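PDB 4IC4: oxysterol-binding protein homolog 3, which carries sterols and phospholipids in a hydrophobic pocket of its OSBP-related domain and transfers them between membranes in a phosphoinositide-coupled way. Local coordinates for residues S70-I75 with T319-R324; L74-F79 with F151-E156; E126-I131 with L139-V144; C162-T167 with G183-K188. All blocks are in the same frame, centred on the assembly; numbering follows the deposited sequence.

Contacts 1, 2 and 3 are buried. Contact 4 is partly buried, and waters bridge its strands. Contacts 1 and 2 use the same helix, 71-76, and share L74 and I75. The start of that helix meets the 319-324 loop through hydroxyls and an amide. Further along, it lies on strand 150-157 mainly through apolar groups, with no hydrogen bond across. Contacts 3 and 4 are antiparallel hairpins on the two sides of that strand. Both are held mainly by backbone hydrogen bonds. They do not touch each other, their nearest atoms being about 6 Å apart. Contact 3 also joins contact 1, since E126 and T127 bond to S321 and T319.

Contact 1: residues S70-I75 with T319-R324; sequences SILQLI and TDSRLR
The amide of Q73 is covered on one face by the methylene of S321. S321 CB stands 3.7 Å from Q73 CD, and nearly as close to OE1 and NE2. The amide edge is used too: Q73 OE1 accepts from S70 N in the carbonyl plane, on a lone pair, at 2.8 Å. The R322 guanidinium has the D320 carboxylate at its edge. D320 OD2 is gripped from opposite faces of its plane, by R322 NH1 in a salt bridge at 2.9 Å and by R322 N. The R322 N to D320 OD2 bond, 3.0 Å, closes an Asx turn.

S70 is the N-cap of helix 71-76 and forms a capping box with Q73. The return bond, Q73 N to S70 OG, is weak at 3.4 Å. The S70 chi1 of 73° sets OG between the backbone N and the carbonyl carbon. From there S70 OG donates to S321 OG at 2.9 Å. S321 OG is also bonded to E126 OE1, so the hydroxyls run in a chain from the cap to the carboxylate. R324 NH1 makes a salt bridge with the other oxygen of E126. The S70 side chain is about 10 Å from those of K118 and E346, which bind phosphatidylinositol 4-phosphate.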
loop_
_atom_site.group_PDB
_atom_site.type_symbol
_atom_site.label_atom_id
_atom_site.label_comp_id
_atom_site.label_asym_id
_atom_site.label_seq_id
_atom_site.Cartn_x
_atom_site.Cartn_y
_atom_site.Cartn_z
ATOM N N SER A 70 -3.584 -2.332 -8.792
ATOM C CA SER A 70 -4.618 -1.422 -8.298
ATOM C C SER A 70 -4.133 -0.778 -7.003
ATOM O O SER A 70 -3.129 -1.205 -6.430
ATOM C CB SER A 70 -5.920 -2.179 -8.022
ATOM O OG SER A 70 -5.805 -2.968 -6.848
ATOM N N ILE A 71 -4.844 0.241 -6.531
ATOM C CA ILE A 71 -4.430 0.896 -5.292
ATOM C C ILE A 71 -4.500 -0.082 -4.119
ATOM O O ILE A 71 -3.709 0.008 -3.182
ATOM C CB ILE A 71 -5.296 2.134 -4.983
ATOM C CG1 ILE A 71 -5.113 3.175 -6.090
ATOM C CG2 ILE A 71 -4.897 2.730 -3.627
ATOM C CD1 ILE A 71 -5.930 4.436 -5.889
ATOM N N LEU A 72 -5.443 -1.020 -4.163
ATOM C CA LEU A 72 -5.544 -2.004 -3.088
ATOM C C LEU A 72 -4.251 -2.814 -3.040
ATOM O O LEU A 72 -3.744 -3.130 -1.963
ATOM C CB LEU A 72 -6.729 -2.944 -3.321
ATOM C CG LEU A 72 -8.124 -2.316 -3.274
ATOM C CD1 LEU A 72 -9.165 -3.360 -3.674
ATOM C CD2 LEU A 72 -8.406 -1.785 -1.878
ATOM N N GLN A 73 -3.719 -3.147 -4.213
ATOM C CA GLN A 73 -2.477 -3.903 -4.285
ATOM C C GLN A 73 -1.296 -3.043 -3.811
ATOM O O GLN A 73 -0.418 -3.525 -3.092
ATOM C CB GLN A 73 -2.271 -4.424 -5.716
ATOM C CG GLN A 73 -3.311 -5.492 -6.074
ATOM C CD GLN A 73 -3.301 -5.901 -7.533
ATOM O OE1 GLN A 73 -3.373 -5.061 -8.432
ATOM N NE2 GLN A 73 -3.232 -7.208 -7.777
ATOM N N LEU A 74 -1.285 -1.766 -4.191
ATOM C CA LEU A 74 -0.216 -0.864 -3.766
ATOM C C LEU A 74 -0.147 -0.770 -2.244
ATOM O O LEU A 74 0.920 -0.918 -1.649
ATOM C CB LEU A 74 -0.438 0.544 -4.325
ATOM C CG LEU A 74 0.477 1.601 -3.692
ATOM C CD1 LEU A 74 1.912 1.349 -4.115
ATOM C CD2 LEU A 74 0.039 2.999 -4.109
ATOM N N ILE A 75 -1.285 -0.520 -1.609
ATOM C CA ILE A 75 -1.289 -0.398 -0.159
ATOM C C ILE A 75 -0.921 -1.719 0.525
ATOM O O ILE A 75 -0.383 -1.721 1.635
ATOM C CB ILE A 75 -2.642 0.140 0.330
ATOM C CG1 ILE A 75 -2.845 1.548 -0.246
ATOM C CG2 ILE A 75 -2.676 0.179 1.856
ATOM C CD1 ILE A 75 -4.181 2.176 0.099
ATOM N N THR A 319 -14.765 -10.082 -7.716
ATOM C CA THR A 319 -14.230 -8.742 -7.504
ATOM C C THR A 319 -12.732 -8.529 -7.278
ATOM O O THR A 319 -12.295 -7.384 -7.147
ATOM C CB THR A 319 -14.951 -8.107 -6.299
ATOM O OG1 THR A 319 -14.769 -8.953 -5.158
ATOM C CG2 THR A 319 -16.454 -7.965 -6.568
ATOM N N ASP A 320 -11.939 -9.594 -7.226
ATOM C CA ASP A 320 -10.510 -9.423 -6.958
ATOM C C ASP A 320 -9.771 -8.645 -8.046
ATOM O O ASP A 320 -10.048 -8.805 -9.239
ATOM C CB ASP A 320 -9.852 -10.790 -6.766
ATOM C CG ASP A 320 -8.489 -10.696 -6.096
ATOM O OD1 ASP A 320 -8.431 -10.608 -4.851
ATOM O OD2 ASP A 320 -7.472 -10.707 -6.818
ATOM N N SER A 321 -8.822 -7.806 -7.636
ATOM C CA SER A 321 -8.044 -7.014 -8.589
ATOM C C SER A 321 -7.345 -7.883 -9.635
ATOM O O SER A 321 -7.101 -7.434 -10.754
ATOM C CB SER A 321 -6.991 -6.176 -7.861
ATOM O OG SER A 321 -7.584 -5.210 -7.010
ATOM N N ARG A 322 -7.016 -9.119 -9.274
ATOM C CA ARG A 322 -6.348 -10.018 -10.218
ATOM C C ARG A 322 -7.247 -10.382 -11.393
ATOM O O ARG A 322 -6.769 -10.901 -12.402
ATOM C CB ARG A 322 -5.922 -11.313 -9.531
ATOM C CG ARG A 322 -4.910 -11.153 -8.412
ATOM C CD ARG A 322 -4.566 -12.511 -7.837
ATOM N NE ARG A 322 -3.664 -12.431 -6.690
ATOM C CZ ARG A 322 -4.039 -12.103 -5.459
ATOM N NH1 ARG A 322 -5.308 -11.815 -5.195
ATOM N NH2 ARG A 322 -3.141 -12.078 -4.480
ATOM N N LEU A 323 -8.544 -10.117 -11.262
ATOM C CA LEU A 323 -9.484 -10.451 -12.322
ATOM C C LEU A 323 -9.836 -9.263 -13.215
ATOM O O LEU A 323 -10.619 -9.399 -14.158
ATOM C CB LEU A 323 -10.753 -11.066 -11.716
ATOM C CG LEU A 323 -10.500 -12.322 -10.868
ATOM C CD1 LEU A 323 -11.820 -12.868 -10.335
ATOM C CD2 LEU A 323 -9.774 -13.374 -11.701
ATOM N N ARG A 324 -9.258 -8.098 -12.934
ATOM C CA ARG A 324 -9.538 -6.924 -13.757
ATOM C C ARG A 324 -8.899 -7.064 -15.130
ATOM O O ARG A 324 -7.691 -7.278 -15.254
ATOM C CB ARG A 324 -9.054 -5.643 -13.074
ATOM C CG ARG A 324 -10.045 -5.153 -12.040
ATOM C CD ARG A 324 -9.736 -3.771 -11.521
ATOM N NE ARG A 324 -9.657 -2.749 -12.561
ATOM C CZ ARG A 324 -9.723 -1.448 -12.303
ATOM N NH1 ARG A 324 -9.882 -1.034 -11.053
ATOM N NH2 ARG A 324 -9.601 -0.556 -13.276
#

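Contact 2: residues L74-F79 with F151-E156; sequences LISETF and FAFFAE
I75 lays its CG2 methyl over one face of the F153 ring. The methyl is 3.7 Å from the ring centroid and 26° off the normal, a CH-pi contact. Both residues have CG or CG1 beside their own backbone N. In I75 (chi1 -63°) this turns CG2 away from N and onto the ring. The two side chains cross at about a right angle. Packing is tight, with I75 CB 3.3 Å from F153 CZ. The extended second torsion of I75 (177°) then carries CD1 toward F151, 4.3 Å from its CD2.

S76 OG lies at the edge of the F153 ring, 3.9 Å from CE1. It is bonded to L72 O, one turn back in helix 71-76. F79 turns its ring toward the strand, and A155 CB sits over one face, 4.0 Å from the centroid. T78 CG2 covers the opposite face.

F151, F153 and A155 lie on the face of strand 150-157 that looks at the helix, in the buried interior of the OSBP-related domain, whose core is a beta barrel. No hydrogen bond crosses between the segments. The contact therefore rests on dispersion and CH-pi attraction, while the serine hydroxyl is satisfied within its own helix.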
loop_
_atom_site.group_PDB
_atom_site.type_symbol
_atom_site.label_atom_id
_atom_site.label_comp_id
_atom_site.label_asym_id
_atom_site.label_seq_id
_atom_site.Cartn_x
_atom_site.Cartn_y
_atom_site.Cartn_z
ATOM N N LEU A 74 -1.285 -1.766 -4.191
ATOM C CA LEU A 74 -0.216 -0.864 -3.766
ATOM C C LEU A 74 -0.147 -0.770 -2.244
ATOM O O LEU A 74 0.920 -0.918 -1.649
ATOM C CB LEU A 74 -0.438 0.544 -4.325
ATOM C CG LEU A 74 0.477 1.601 -3.692
ATOM C CD1 LEU A 74 1.912 1.349 -4.115
ATOM C CD2 LEU A 74 0.039 2.999 -4.109
ATOM N N ILE A 75 -1.285 -0.520 -1.609
ATOM C CA ILE A 75 -1.289 -0.398 -0.159
ATOM C C ILE A 75 -0.921 -1.719 0.525
ATOM O O ILE A 75 -0.383 -1.721 1.635
ATOM C CB ILE A 75 -2.642 0.140 0.330
ATOM C CG1 ILE A 75 -2.845 1.548 -0.246
ATOM C CG2 ILE A 75 -2.676 0.179 1.856
ATOM C CD1 ILE A 75 -4.181 2.176 0.099
ATOM N N SER A 76 -1.183 -2.841 -0.141
ATOM C CA SER A 76 -0.823 -4.143 0.419
ATOM C C SER A 76 0.691 -4.287 0.539
ATOM O O SER A 76 1.178 -5.142 1.278
ATOM C CB SER A 76 -1.366 -5.280 -0.449
ATOM O OG SER A 76 -2.778 -5.319 -0.392
ATOM N N GLU A 77 1.435 -3.460 -0.195
ATOM C CA GLU A 77 2.892 -3.511 -0.128
ATOM C C GLU A 77 3.365 -3.022 1.234
ATOM O O GLU A 77 4.537 -3.175 1.592
ATOM C CB GLU A 77 3.513 -2.681 -1.258
ATOM C CG GLU A 77 3.234 -3.275 -2.633
ATOM C CD GLU A 77 3.863 -2.495 -3.769
ATOM O OE1 GLU A 77 5.106 -2.515 -3.906
ATOM O OE2 GLU A 77 3.103 -1.857 -4.524
ATOM N N THR A 78 2.444 -2.435 1.992
ATOM C CA THR A 78 2.744 -1.982 3.344
ATOM C C THR A 78 3.202 -3.207 4.143
ATOM O O THR A 78 3.923 -3.082 5.134
ATOM C CB THR A 78 1.482 -1.386 4.019
ATOM O OG1 THR A 78 1.163 -0.131 3.406
ATOM C CG2 THR A 78 1.703 -1.174 5.515
ATOM N N PHE A 79 2.794 -4.391 3.690
ATOM C CA PHE A 79 3.123 -5.640 4.372
ATOM C C PHE A 79 4.258 -6.471 3.771
ATOM O O PHE A 79 4.455 -7.627 4.146
ATOM C CB PHE A 79 1.850 -6.484 4.500
ATOM C CG PHE A 79 0.819 -5.865 5.395
ATOM C CD1 PHE A 79 0.903 -6.015 6.778
ATOM C CD2 PHE A 79 -0.195 -5.076 4.868
ATOM C CE1 PHE A 79 -0.006 -5.383 7.620
ATOM C CE2 PHE A 79 -1.113 -4.437 5.702
ATOM C CZ PHE A 79 -1.015 -4.593 7.083
ATOM N N PHE A 151 -10.427 2.899 1.394
ATOM C CA PHE A 151 -10.023 1.506 1.276
ATOM C C PHE A 151 -9.849 0.904 2.665
ATOM O O PHE A 151 -9.239 1.515 3.550
ATOM C CB PHE A 151 -8.711 1.422 0.493
ATOM C CG PHE A 151 -8.746 2.151 -0.818
ATOM C CD1 PHE A 151 -9.419 1.613 -1.912
ATOM C CD2 PHE A 151 -8.126 3.388 -0.956
ATOM C CE1 PHE A 151 -9.474 2.299 -3.129
ATOM C CE2 PHE A 151 -8.175 4.084 -2.172
ATOM C CZ PHE A 151 -8.852 3.536 -3.259
ATOM N N ALA A 152 -10.391 -0.294 2.859
ATOM C CA ALA A 152 -10.297 -0.972 4.148
ATOM C C ALA A 152 -9.417 -2.202 4.029
ATOM O O ALA A 152 -9.512 -2.949 3.050
ATOM C CB ALA A 152 -11.689 -1.361 4.635
ATOM N N PHE A 153 -8.561 -2.402 5.028
ATOM C CA PHE A 153 -7.628 -3.528 5.057
ATOM C C PHE A 153 -7.645 -4.245 6.397
ATOM O O PHE A 153 -7.766 -3.616 7.448
ATOM C CB PHE A 153 -6.189 -3.049 4.827
ATOM C CG PHE A 153 -5.942 -2.470 3.469
ATOM C CD1 PHE A 153 -5.325 -3.225 2.475
ATOM C CD2 PHE A 153 -6.344 -1.173 3.174
ATOM C CE1 PHE A 153 -5.117 -2.691 1.202
ATOM C CE2 PHE A 153 -6.140 -0.634 1.906
ATOM C CZ PHE A 153 -5.527 -1.398 0.922
ATOM N N PHE A 154 -7.513 -5.564 6.349
ATOM C CA PHE A 154 -7.440 -6.380 7.553
ATOM C C PHE A 154 -6.430 -7.485 7.288
ATOM O O PHE A 154 -6.661 -8.352 6.446
ATOM C CB PHE A 154 -8.797 -6.991 7.907
ATOM C CG PHE A 154 -8.788 -7.783 9.192
ATOM C CD1 PHE A 154 -8.244 -7.239 10.353
ATOM C CD2 PHE A 154 -9.333 -9.060 9.243
ATOM C CE1 PHE A 154 -8.246 -7.961 11.551
ATOM C CE2 PHE A 154 -9.343 -9.791 10.434
ATOM C CZ PHE A 154 -8.797 -9.236 11.590
ATOM N N ALA A 155 -5.305 -7.436 7.995
ATOM C CA ALA A 155 -4.243 -8.430 7.844
ATOM C C ALA A 155 -4.163 -9.232 9.134
ATOM O O ALA A 155 -4.223 -8.657 10.222
ATOM C CB ALA A 155 -2.909 -7.739 7.570
ATOM N N GLU A 156 -4.031 -10.550 9.007
ATOM C CA GLU A 156 -3.964 -11.430 10.171
ATOM C C GLU A 156 -2.834 -12.438 10.111
ATOM O O GLU A 156 -2.575 -13.035 9.065
ATOM C CB GLU A 156 -5.248 -12.239 10.323
ATOM C CG GLU A 156 -6.534 -11.488 10.180
ATOM C CD GLU A 156 -7.713 -12.436 10.197
ATOM O OE1 GLU A 156 -8.081 -12.907 11.295
ATOM O OE2 GLU A 156 -8.254 -12.725 9.110
#

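Contact 3: residues E126-I131 with L139-V144; sequences ETFELI and LISEKV
This is the beta hairpin of strands 127-132 and 137-145, part of the antiparallel beta barrel of the OSBP-related domain. The strands run side by side, their local axes 4.6 Å apart and at 170°. F128-S141 and L130-L139 are hydrogen-bonded pairs. T127-E142 and E129-I140 are non-hydrogen-bonded pairs.

L130 N meets L139 O at 2.8 Å, and L139 N returns to L130 O at 2.7 Å. Further on, F128 N donates to S141 O and K143 N to E126 O, both at 3.0 Å. F128, S141, L130 and L139 share one face of the sheet. On it, F128 touches Q73 and S76 of helix 71-76. On the other face, T127 CG2 and E142 CG lie alongside at 3.8 Å, with the two side chains pointing the same way. The E142 carboxylate goes on to the backbone N of K362 and of Y363. K143 extends past the hairpin to P122 O, and its side chain is about 3 Å from that of H146, which binds phosphatidylinositol 4-phosphate.

S141 N holds F128 O only weakly. F128 O also accepts from the serine hydroxyl: chi1 of 62° brings S141 OG into the carbonyl plane of F128, on a lone pair of O, at 2.9 Å.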
loop_
_atom_site.group_PDB
_atom_site.type_symbol
_atom_site.label_atom_id
_atom_site.label_comp_id
_atom_site.label_asym_id
_atom_site.label_seq_id
_atom_site.Cartn_x
_atom_site.Cartn_y
_atom_site.Cartn_z
ATOM N N GLU A 126 -14.476 -3.386 -5.276
ATOM C CA GLU A 126 -13.390 -4.216 -5.778
ATOM C C GLU A 126 -12.666 -4.702 -4.516
ATOM O O GLU A 126 -12.628 -4.004 -3.498
ATOM C CB GLU A 126 -12.437 -3.387 -6.650
ATOM C CG GLU A 126 -11.210 -4.146 -7.152
ATOM C CD GLU A 126 -10.408 -3.351 -8.172
ATOM O OE1 GLU A 126 -9.184 -3.579 -8.287
ATOM O OE2 GLU A 126 -11.002 -2.500 -8.867
ATOM N N THR A 127 -12.089 -5.893 -4.586
ATOM C CA THR A 127 -11.384 -6.454 -3.445
ATOM C C THR A 127 -10.008 -6.949 -3.852
ATOM O O THR A 127 -9.689 -7.043 -5.037
ATOM C CB THR A 127 -12.155 -7.658 -2.858
ATOM O OG1 THR A 127 -12.380 -8.629 -3.890
ATOM C CG2 THR A 127 -13.484 -7.215 -2.276
ATOM N N PHE A 128 -9.179 -7.226 -2.861
ATOM C CA PHE A 128 -7.875 -7.797 -3.129
ATOM C C PHE A 128 -7.459 -8.604 -1.924
ATOM O O PHE A 128 -7.328 -8.076 -0.823
ATOM C CB PHE A 128 -6.805 -6.746 -3.421
ATOM C CG PHE A 128 -5.436 -7.334 -3.621
ATOM C CD1 PHE A 128 -5.185 -8.199 -4.684
ATOM C CD2 PHE A 128 -4.408 -7.060 -2.723
ATOM C CE1 PHE A 128 -3.929 -8.787 -4.849
ATOM C CE2 PHE A 128 -3.148 -7.642 -2.877
ATOM C CZ PHE A 128 -2.905 -8.510 -3.945
ATOM N N GLU A 129 -7.286 -9.901 -2.128
ATOM C CA GLU A 129 -6.846 -10.767 -1.053
ATOM C C GLU A 129 -5.377 -11.075 -1.293
ATOM O O GLU A 129 -4.899 -11.038 -2.431
ATOM C CB GLU A 129 -7.625 -12.086 -1.044
ATOM C CG GLU A 129 -7.343 -12.981 -2.254
ATOM C CD GLU A 129 -7.724 -14.436 -2.017
ATOM O OE1 GLU A 129 -6.845 -15.305 -2.173
ATOM O OE2 GLU A 129 -8.893 -14.714 -1.683
ATOM N N LEU A 130 -4.663 -11.373 -0.218
ATOM C CA LEU A 130 -3.258 -11.724 -0.321
ATOM C C LEU A 130 -2.900 -12.686 0.794
ATOM O O LEU A 130 -2.824 -12.309 1.966
ATOM C CB LEU A 130 -2.364 -10.480 -0.245
ATOM C CG LEU A 130 -0.863 -10.781 -0.349
ATOM C CD1 LEU A 130 -0.539 -11.420 -1.699
ATOM C CD2 LEU A 130 -0.075 -9.500 -0.163
ATOM N N ILE A 131 -2.705 -13.945 0.417
ATOM C CA ILE A 131 -2.333 -14.982 1.362
ATOM C C ILE A 131 -0.854 -15.280 1.162
ATOM O O ILE A 131 -0.438 -15.688 0.073
ATOM C CB ILE A 131 -3.127 -16.277 1.113
ATOM C CG1 ILE A 131 -4.620 -16.031 1.354
ATOM C CG2 ILE A 131 -2.612 -17.383 2.026
ATOM C CD1 ILE A 131 -5.504 -17.202 0.967
ATOM N N LEU A 139 -4.280 -11.334 4.066
ATOM C CA LEU A 139 -4.833 -10.000 4.061
ATOM C C LEU A 139 -6.030 -9.934 3.134
ATOM O O LEU A 139 -6.073 -10.619 2.112
ATOM C CB LEU A 139 -3.748 -9.023 3.590
ATOM C CG LEU A 139 -4.055 -7.575 3.208
ATOM C CD1 LEU A 139 -2.748 -6.782 3.220
ATOM C CD2 LEU A 139 -4.711 -7.503 1.833
ATOM N N ILE A 140 -7.026 -9.145 3.522
ATOM C CA ILE A 140 -8.180 -8.918 2.669
ATOM C C ILE A 140 -8.404 -7.405 2.659
ATOM O O ILE A 140 -8.218 -6.732 3.673
ATOM C CB ILE A 140 -9.461 -9.650 3.158
ATOM C CG1 ILE A 140 -10.619 -9.340 2.202
ATOM C CG2 ILE A 140 -9.829 -9.217 4.567
ATOM C CD1 ILE A 140 -10.369 -9.755 0.763
ATOM N N SER A 141 -8.760 -6.869 1.499
ATOM C CA SER A 141 -9.007 -5.443 1.363
ATOM C C SER A 141 -10.185 -5.214 0.425
ATOM O O SER A 141 -10.499 -6.062 -0.416
ATOM C CB SER A 141 -7.759 -4.730 0.833
ATOM O OG SER A 141 -7.393 -5.179 -0.462
ATOM N N GLU A 142 -10.828 -4.064 0.570
ATOM C CA GLU A 142 -11.984 -3.729 -0.246
ATOM C C GLU A 142 -12.134 -2.216 -0.357
ATOM O O GLU A 142 -11.844 -1.488 0.592
ATOM C CB GLU A 142 -13.240 -4.340 0.400
ATOM C CG GLU A 142 -14.549 -4.083 -0.331
ATOM C CD GLU A 142 -15.714 -4.913 0.215
ATOM O OE1 GLU A 142 -15.744 -5.197 1.431
ATOM O OE2 GLU A 142 -16.613 -5.270 -0.577
ATOM N N LYS A 143 -12.548 -1.735 -1.525
ATOM C CA LYS A 143 -12.792 -0.304 -1.665
ATOM C C LYS A 143 -14.210 -0.146 -1.125
ATOM O O LYS A 143 -15.164 -0.657 -1.720
ATOM C CB LYS A 143 -12.733 0.142 -3.122
ATOM C CG LYS A 143 -12.978 1.636 -3.272
ATOM C CD LYS A 143 -12.793 2.094 -4.698
ATOM C CE LYS A 143 -13.034 3.590 -4.820
ATOM N NZ LYS A 143 -12.808 4.063 -6.214
ATOM N N VAL A 144 -14.349 0.550 0.002
ATOM C CA VAL A 144 -15.652 0.710 0.645
ATOM C C VAL A 144 -16.413 2.003 0.347
ATOM O O VAL A 144 -17.595 2.123 0.683
ATOM C CB VAL A 144 -15.519 0.541 2.179
ATOM C CG1 VAL A 144 -14.973 -0.850 2.498
ATOM C CG2 VAL A 144 -14.593 1.610 2.752
#

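Contact 4: residues C162-T167 with G183-K188; sequences CSYTVT and GILRLK
Y164 crosses to the 183-188 strand over L185. From CB the chain turns with CG opposite the backbone N (chi1 -170°), which lays the ring against L185, with its edge at the I184 and G183 carbonyls. Y164 CG is 3.9 Å from L185 CG. Next, CD1 has I184 O near the ring plane at 3.6 Å. CE1 has G183 O in the same edgewise way at 3.5 Å. One face of the ring takes L185 CG in a CH-pi contact, 3.5 Å from the centroid and 16° off the normal. V166 CB covers the opposite face. At the tip, OH donates to a water at 2.7 Å, and this water donates in turn to G183 O.

The segments belong to the beta hairpin of strands 160-172 and 177-189, antiparallel members of the barrel. C162-L187 is a non-hydrogen-bonded pair and S163-R186 a hydrogen-bonded one. In the latter, S163 N reaches R186 O at 3.0 Å, and R186 N reaches S163 O at 2.9 Å, almost straight at 173°. Between T165 and I184 no direct bond forms; a second water bridges them, accepting from T165 N and donating to I184 O. There G183 CA makes a CA-H...O contact with T165 O. Direct pairing is found again at T167 with E182.

On the face of S163 and R186, S163 OG rests 3.4 Å from R186 CB. The arginine runs on extended to NE, and its guanidinium makes a salt bridge with E197 of strand 195-199. On the other face, C162 SG lies against L187 and F79 touches C162.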
loop_
_atom_site.group_PDB
_atom_site.type_symbol
_atom_site.label_atom_id
_atom_site.label_comp_id
_atom_site.label_asym_id
_atom_site.label_seq_id
_atom_site.Cartn_x
_atom_site.Cartn_y
_atom_site.Cartn_z
ATOM N N CYS A 162 -3.657 -6.463 11.863
ATOM C CA CYS A 162 -3.613 -5.041 11.583
ATOM C C CYS A 162 -4.834 -4.609 10.786
ATOM O O CYS A 162 -5.246 -5.294 9.852
ATOM C CB CYS A 162 -2.340 -4.718 10.796
ATOM S SG CYS A 162 -1.949 -2.960 10.694
ATOM N N SER A 163 -5.420 -3.482 11.180
ATOM C CA SER A 163 -6.583 -2.924 10.505
ATOM C C SER A 163 -6.193 -1.542 9.990
ATOM O O SER A 163 -5.360 -0.851 10.587
ATOM C CB SER A 163 -7.757 -2.820 11.476
ATOM O OG SER A 163 -7.422 -1.986 12.571
ATOM N N TYR A 164 -6.799 -1.139 8.880
ATOM C CA TYR A 164 -6.468 0.140 8.275
ATOM C C TYR A 164 -7.608 0.622 7.395
ATOM O O TYR A 164 -8.088 -0.112 6.541
ATOM C CB TYR A 164 -5.193 -0.050 7.441
ATOM C CG TYR A 164 -4.500 1.187 6.883
ATOM C CD1 TYR A 164 -4.507 2.412 7.569
ATOM C CD2 TYR A 164 -3.702 1.080 5.734
ATOM C CE1 TYR A 164 -3.724 3.484 7.126
ATOM C CE2 TYR A 164 -2.924 2.138 5.287
ATOM C CZ TYR A 164 -2.931 3.334 5.986
ATOM O OH TYR A 164 -2.110 4.355 5.554
ATOM N N THR A 165 -8.059 1.846 7.636
ATOM C CA THR A 165 -9.107 2.473 6.834
ATOM C C THR A 165 -8.374 3.692 6.300
ATOM O O THR A 165 -7.986 4.577 7.069
ATOM C CB THR A 165 -10.317 2.893 7.689
ATOM O OG1 THR A 165 -10.954 1.721 8.218
ATOM C CG2 THR A 165 -11.313 3.662 6.843
ATOM N N VAL A 166 -8.186 3.749 4.987
ATOM C CA VAL A 166 -7.406 4.833 4.423
ATOM C C VAL A 166 -7.959 5.539 3.195
ATOM O O VAL A 166 -8.606 4.937 2.334
ATOM C CB VAL A 166 -5.999 4.307 4.095
ATOM C CG1 VAL A 166 -6.101 3.180 3.070
ATOM C CG2 VAL A 166 -5.126 5.412 3.565
ATOM N N THR A 167 -7.677 6.833 3.130
ATOM C CA THR A 167 -8.076 7.672 2.014
ATOM C C THR A 167 -6.835 8.408 1.539
ATOM O O THR A 167 -6.312 9.265 2.254
ATOM C CB THR A 167 -9.127 8.721 2.426
ATOM O OG1 THR A 167 -10.368 8.067 2.711
ATOM C CG2 THR A 167 -9.344 9.734 1.297
ATOM N N GLY A 183 -5.472 8.146 7.600
ATOM C CA GLY A 183 -5.988 6.991 8.302
ATOM C C GLY A 183 -4.933 6.421 9.220
ATOM O O GLY A 183 -3.734 6.485 8.933
ATOM N N ILE A 184 -5.381 5.857 10.332
ATOM C CA ILE A 184 -4.465 5.283 11.303
ATOM C C ILE A 184 -4.304 3.780 11.129
ATOM O O ILE A 184 -5.287 3.049 11.029
ATOM C CB ILE A 184 -4.951 5.558 12.744
ATOM C CG1 ILE A 184 -5.035 7.066 12.984
ATOM C CG2 ILE A 184 -4.003 4.914 13.746
ATOM C CD1 ILE A 184 -5.530 7.440 14.360
ATOM N N LEU A 185 -3.060 3.325 11.061
ATOM C CA LEU A 185 -2.810 1.896 10.961
ATOM C C LEU A 185 -2.862 1.408 12.401
ATOM O O LEU A 185 -2.134 1.912 13.259
ATOM C CB LEU A 185 -1.432 1.608 10.360
ATOM C CG LEU A 185 -1.233 1.973 8.891
ATOM C CD1 LEU A 185 -1.009 3.474 8.777
ATOM C CD2 LEU A 185 -0.034 1.220 8.327
ATOM N N ARG A 186 -3.727 0.436 12.658
ATOM C CA ARG A 186 -3.895 -0.101 14.000
ATOM C C ARG A 186 -3.389 -1.528 14.091
ATOM O O ARG A 186 -4.027 -2.460 13.593
ATOM C CB ARG A 186 -5.370 -0.050 14.404
ATOM C CG ARG A 186 -5.979 1.347 14.348
ATOM C CD ARG A 186 -7.454 1.330 14.720
ATOM N NE ARG A 186 -8.078 2.641 14.555
ATOM C CZ ARG A 186 -7.788 3.709 15.290
ATOM N NH1 ARG A 186 -6.880 3.628 16.254
ATOM N NH2 ARG A 186 -8.404 4.861 15.062
ATOM N N LEU A 187 -2.244 -1.685 14.742
ATOM C CA LEU A 187 -1.619 -2.983 14.921
ATOM C C LEU A 187 -1.923 -3.527 16.312
ATOM O O LEU A 187 -1.867 -2.795 17.298
ATOM C CB LEU A 187 -0.105 -2.852 14.748
ATOM C CG LEU A 187 0.771 -4.030 15.172
ATOM C CD1 LEU A 187 0.533 -5.211 14.246
ATOM C CD2 LEU A 187 2.234 -3.602 15.144
ATOM N N LYS A 188 -2.257 -4.808 16.376
ATOM C CA LYS A 188 -2.535 -5.466 17.647
ATOM C C LYS A 188 -1.731 -6.751 17.772
ATOM O O LYS A 188 -1.743 -7.591 16.873
ATOM C CB LYS A 188 -4.022 -5.817 17.773
ATOM C CG LYS A 188 -4.323 -6.720 18.967
ATOM C CD LYS A 188 -5.774 -7.165 19.004
ATOM C CE LYS A 188 -6.015 -8.128 20.155
ATOM N NZ LYS A 188 -7.415 -8.627 20.169
HETATM O O HOH W 1 -6.247 -3.996 15.114
HETATM O O HOH W 2 -1.871 6.527 7.056
HETATM O O HOH W 3 -7.771 2.956 10.334
#